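Local coordinates for succinoglycan biosynthesis protein (Bacillus cereus ATCC 14579, PDB 2QGM), which is of unestablished function but carries an erythromycin esterase-like domain and may take part in making the exopolysaccharide succinoglycan, at residues S87-F90 against T91-R95; E144-A147 against M148-M152. One frame throughout, in Å; residues are numbered along the deposited sequence.

Contact 1 of 2, residues S87-F90 against T91-R95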
# COMPACT_ATOMS: atom_id res chain seq x y z
N SER A 87 -4.06 -9.07 -12.73
CA SER A 87 -5.04 -9.90 -12.03
C SER A 87 -4.45 -10.84 -10.99
O SER A 87 -4.83 -10.79 -9.82
CB SER A 87 -5.87 -10.72 -13.03
OG SER A 87 -6.81 -11.53 -12.35
N GLU A 88 -3.53 -11.70 -11.42
CA GLU A 88 -2.92 -12.67 -10.52
C GLU A 88 -2.16 -12.06 -9.36
O GLU A 88 -2.04 -12.68 -8.30
CB GLU A 88 -1.99 -13.61 -11.29
CG GLU A 88 -2.67 -14.36 -12.42
CD GLU A 88 -2.76 -13.55 -13.71
OE1 GLU A 88 -2.42 -12.34 -13.68
OE2 GLU A 88 -3.17 -14.12 -14.74
N ILE A 89 -1.62 -10.85 -9.55
CA ILE A 89 -0.92 -10.21 -8.44
C ILE A 89 -1.94 -9.79 -7.37
O ILE A 89 -1.73 -10.06 -6.19
CB ILE A 89 -0.09 -9.01 -8.92
CG1 ILE A 89 1.03 -9.51 -9.83
CG2 ILE A 89 0.49 -8.25 -7.73
CD1 ILE A 89 2.01 -8.45 -10.30
N PHE A 90 -3.03 -9.15 -7.77
CA PHE A 90 -4.05 -8.76 -6.80
C PHE A 90 -4.62 -9.99 -6.07
O PHE A 90 -4.77 -9.97 -4.85
CB PHE A 90 -5.22 -8.02 -7.47
CG PHE A 90 -4.88 -6.63 -7.95
CD1 PHE A 90 -3.97 -5.83 -7.26
CD2 PHE A 90 -5.52 -6.09 -9.07
CE1 PHE A 90 -3.70 -4.53 -7.67
CE2 PHE A 90 -5.25 -4.80 -9.50
CZ PHE A 90 -4.34 -4.01 -8.79
N THR A 91 -4.93 -11.04 -6.82
CA THR A 91 -5.49 -12.24 -6.21
C THR A 91 -4.49 -12.94 -5.30
O THR A 91 -4.85 -13.43 -4.23
CB THR A 91 -6.00 -13.22 -7.29
OG1 THR A 91 -7.06 -12.60 -8.02
CG2 THR A 91 -6.51 -14.50 -6.65
N MSE A 92 -3.22 -13.00 -5.71
CA MSE A 92 -2.21 -13.64 -4.88
C MSE A 92 -2.01 -12.83 -3.60
O MSE A 92 -1.75 -13.38 -2.54
CB MSE A 92 -0.88 -13.77 -5.64
CG MSE A 92 0.29 -14.35 -4.82
SE MSE A 92 0.01 -16.21 -4.32
CE MSE A 92 -0.30 -16.03 -2.44
N LYS A 93 -2.13 -11.51 -3.69
CA LYS A 93 -1.99 -10.67 -2.52
C LYS A 93 -3.15 -10.92 -1.56
O LYS A 93 -2.98 -10.88 -0.35
CB LYS A 93 -1.92 -9.19 -2.90
CG LYS A 93 -0.57 -8.80 -3.48
CD LYS A 93 -0.48 -7.34 -3.86
CE LYS A 93 -0.52 -6.44 -2.65
NZ LYS A 93 -0.37 -5.03 -3.06
N PHE A 94 -4.32 -11.18 -2.11
CA PHE A 94 -5.50 -11.50 -1.31
C PHE A 94 -5.21 -12.82 -0.58
O PHE A 94 -5.48 -12.95 0.61
CB PHE A 94 -6.70 -11.60 -2.26
CG PHE A 94 -7.97 -12.13 -1.65
CD1 PHE A 94 -8.15 -12.23 -0.27
CD2 PHE A 94 -9.02 -12.54 -2.49
CE1 PHE A 94 -9.36 -12.73 0.26
CE2 PHE A 94 -10.21 -13.03 -1.98
CZ PHE A 94 -10.39 -13.13 -0.60
N ARG A 95 -4.64 -13.80 -1.29
CA ARG A 95 -4.31 -15.07 -0.65
C ARG A 95 -3.33 -14.82 0.50
O ARG A 95 -3.51 -15.34 1.60
CB ARG A 95 -3.72 -16.05 -1.67
CG ARG A 95 -3.30 -17.40 -1.10
CD ARG A 95 -2.94 -18.37 -2.22
NE ARG A 95 -2.25 -19.56 -1.74
CZ ARG A 95 -2.82 -20.55 -1.06
NH1 ARG A 95 -4.12 -20.50 -0.77
NH2 ARG A 95 -2.09 -21.58 -0.65
O HOH W 1 -6.54 -13.66 -10.56
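S87 and T91, one helical turn apart, are joined twice: through the backbone and through a water. The amide N of T91 donates to the carbonyl O of S87 at 3.0 Å, almost straight at 169°. Beside it, one water sits 2.8 Å from S87 OG, to which it donates, and 2.8 Å from T91 OG1, spanning hydroxyls too far apart to meet directly. T91 can reach the water because OG1 lies anti to its carbonyl carbon (chi1 -63°), turned back toward the start of the helix. S87 OG has a further partner, the carboxylate of E144 on the helix 143-157.

M92 N reaches E88 O at 2.9 Å, K93 N bonds to I89 O, and F94 N to F90 O. K93 also lays its aliphatic stem over the turn below: CG comes within 3.2 Å of I89 O, and CD slants across I89 CG2 at 4.1 Å. A bend at chi3 (67°) turns the rest of the chain off the helix, where NZ forms a salt bridge with E81 and a hydrogen bond to L79 O, and the charge also makes a cation-pi contact with W304. E88 OE2 is hydrogen-bonded to S440 OG. These i to i+4 bonds are the ladder of a regular alpha-helix, here the first turns of helix 87-104, which follows strand 76-79 of the central sheet.

Contact 2 of 2, residues E144-A147 against M148-M152; sequences EIIA and MIEWM
Within the alpha-helix 143-157, which packs against strand 108-111 of the mixed central sheet, I145 gathers the side chains of M148 and I149 around its CG2 methyl. The selenomethionine M148 runs alongside I145, pointing the same way, and brings its CE to 4.0 Å from that methyl. Its chain is straight as far as SE and turns only at chi3 (67°), which swings CE back to I145. I149 comes in across I145 from the next turn, its CD1 4.2 Å from the same CG2. Sheet residues F109 and M111 cover M148, while L121, Y124 and I125 of helix 115-127 close over I149.

The backbone holds this cluster in step. I145 O takes the amide of I149 at 3.0 Å, in the carbonyl plane, and also a weak, strongly bent bond (123°) from M148 N. I146 O and A147 O receive the amides of E150 and W151. On the partly exposed flank E150 runs back along its own helix as an extended chain: with CG anti to the carbonyl carbon (chi1 -66°), that atom lies 3.2 Å from I146 O, and the carboxylate carbon CD rests 4.2 Å from I146 CG2.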
# COMPACT_ATOMS: atom_id res chain seq x y z
N GLU A 144 -11.03 -8.74 -8.46
CA GLU A 144 -10.01 -9.34 -7.61
C GLU A 144 -9.95 -8.69 -6.23
O GLU A 144 -9.97 -9.39 -5.21
CB GLU A 144 -8.63 -9.24 -8.28
CG GLU A 144 -8.50 -10.03 -9.60
CD GLU A 144 -8.87 -9.22 -10.84
OE1 GLU A 144 -9.39 -8.09 -10.70
OE2 GLU A 144 -8.65 -9.70 -11.97
N ILE A 145 -9.87 -7.36 -6.18
CA ILE A 145 -9.79 -6.66 -4.91
C ILE A 145 -11.11 -6.66 -4.16
O ILE A 145 -11.14 -6.86 -2.95
CB ILE A 145 -9.29 -5.19 -5.12
CG1 ILE A 145 -7.88 -5.22 -5.69
CG2 ILE A 145 -9.31 -4.43 -3.79
CD1 ILE A 145 -7.28 -3.86 -6.01
N ILE A 146 -12.22 -6.46 -4.86
CA ILE A 146 -13.51 -6.46 -4.21
C ILE A 146 -13.79 -7.81 -3.56
O ILE A 146 -14.42 -7.88 -2.51
CB ILE A 146 -14.62 -6.11 -5.20
CG1 ILE A 146 -14.42 -4.66 -5.65
CG2 ILE A 146 -15.99 -6.29 -4.56
CD1 ILE A 146 -15.31 -4.22 -6.78
N ALA A 147 -13.28 -8.88 -4.16
CA ALA A 147 -13.46 -10.21 -3.60
C ALA A 147 -12.77 -10.28 -2.24
O ALA A 147 -13.27 -10.92 -1.32
CB ALA A 147 -12.87 -11.27 -4.53
N MSE A 148 -11.63 -9.61 -2.11
CA MSE A 148 -10.90 -9.59 -0.84
C MSE A 148 -11.67 -8.79 0.19
O MSE A 148 -11.80 -9.21 1.34
CB MSE A 148 -9.50 -9.01 -1.02
CG MSE A 148 -8.72 -8.79 0.28
SE MSE A 148 -7.00 -8.01 -0.08
CE MSE A 148 -7.56 -6.28 -0.71
N ILE A 149 -12.20 -7.64 -0.21
CA ILE A 149 -12.95 -6.80 0.71
C ILE A 149 -14.16 -7.57 1.25
O ILE A 149 -14.50 -7.45 2.42
CB ILE A 149 -13.39 -5.50 0.02
CG1 ILE A 149 -12.14 -4.72 -0.40
CG2 ILE A 149 -14.28 -4.68 0.94
CD1 ILE A 149 -12.42 -3.46 -1.19
N GLU A 150 -14.78 -8.37 0.39
CA GLU A 150 -15.93 -9.15 0.83
C GLU A 150 -15.50 -10.20 1.85
O GLU A 150 -16.19 -10.43 2.84
CB GLU A 150 -16.61 -9.80 -0.36
CG GLU A 150 -17.24 -8.78 -1.29
CD GLU A 150 -17.84 -9.41 -2.52
OE1 GLU A 150 -17.16 -10.25 -3.14
OE2 GLU A 150 -18.99 -9.05 -2.87
N TRP A 151 -14.35 -10.83 1.62
CA TRP A 151 -13.85 -11.82 2.57
C TRP A 151 -13.61 -11.16 3.93
O TRP A 151 -13.90 -11.73 4.98
CB TRP A 151 -12.54 -12.43 2.08
CG TRP A 151 -11.87 -13.21 3.18
CD1 TRP A 151 -12.27 -14.41 3.68
CD2 TRP A 151 -10.78 -12.76 4.00
NE1 TRP A 151 -11.50 -14.74 4.77
CE2 TRP A 151 -10.58 -13.74 4.99
CE3 TRP A 151 -9.96 -11.63 3.99
CZ2 TRP A 151 -9.59 -13.63 5.97
CZ3 TRP A 151 -8.97 -11.51 4.97
CH2 TRP A 151 -8.80 -12.51 5.95
N MSE A 152 -13.05 -9.95 3.91
CA MSE A 152 -12.78 -9.23 5.15
C MSE A 152 -14.09 -9.03 5.93
O MSE A 152 -14.13 -9.19 7.16
CB MSE A 152 -12.13 -7.88 4.85
CG MSE A 152 -10.75 -8.00 4.22
SE MSE A 152 -9.91 -6.29 3.97
CE MSE A 152 -8.10 -6.93 3.65

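In the fold
Contacts 1 and 2 lie in neighbouring helices, 87-104 and 143-157, their centres about 10 Å apart, and both are largely buried. The helices touch directly. The bond between S87 and E144 ties their starts together, with E144 also hydrogen-bonded to H443; farther along, F94 CD1 packs on M148 CG at 3.5 Å and F94 CZ on W151 CB at 3.5 Å. Contact 1 is the more polar, with a bridging water and charged groups held by residues of other elements, and its M92 packs on strand 432-439. Contact 2 is mainly aliphatic, set against strand 108-111 and helix 115-127, with A147 and E150 on its more open flank.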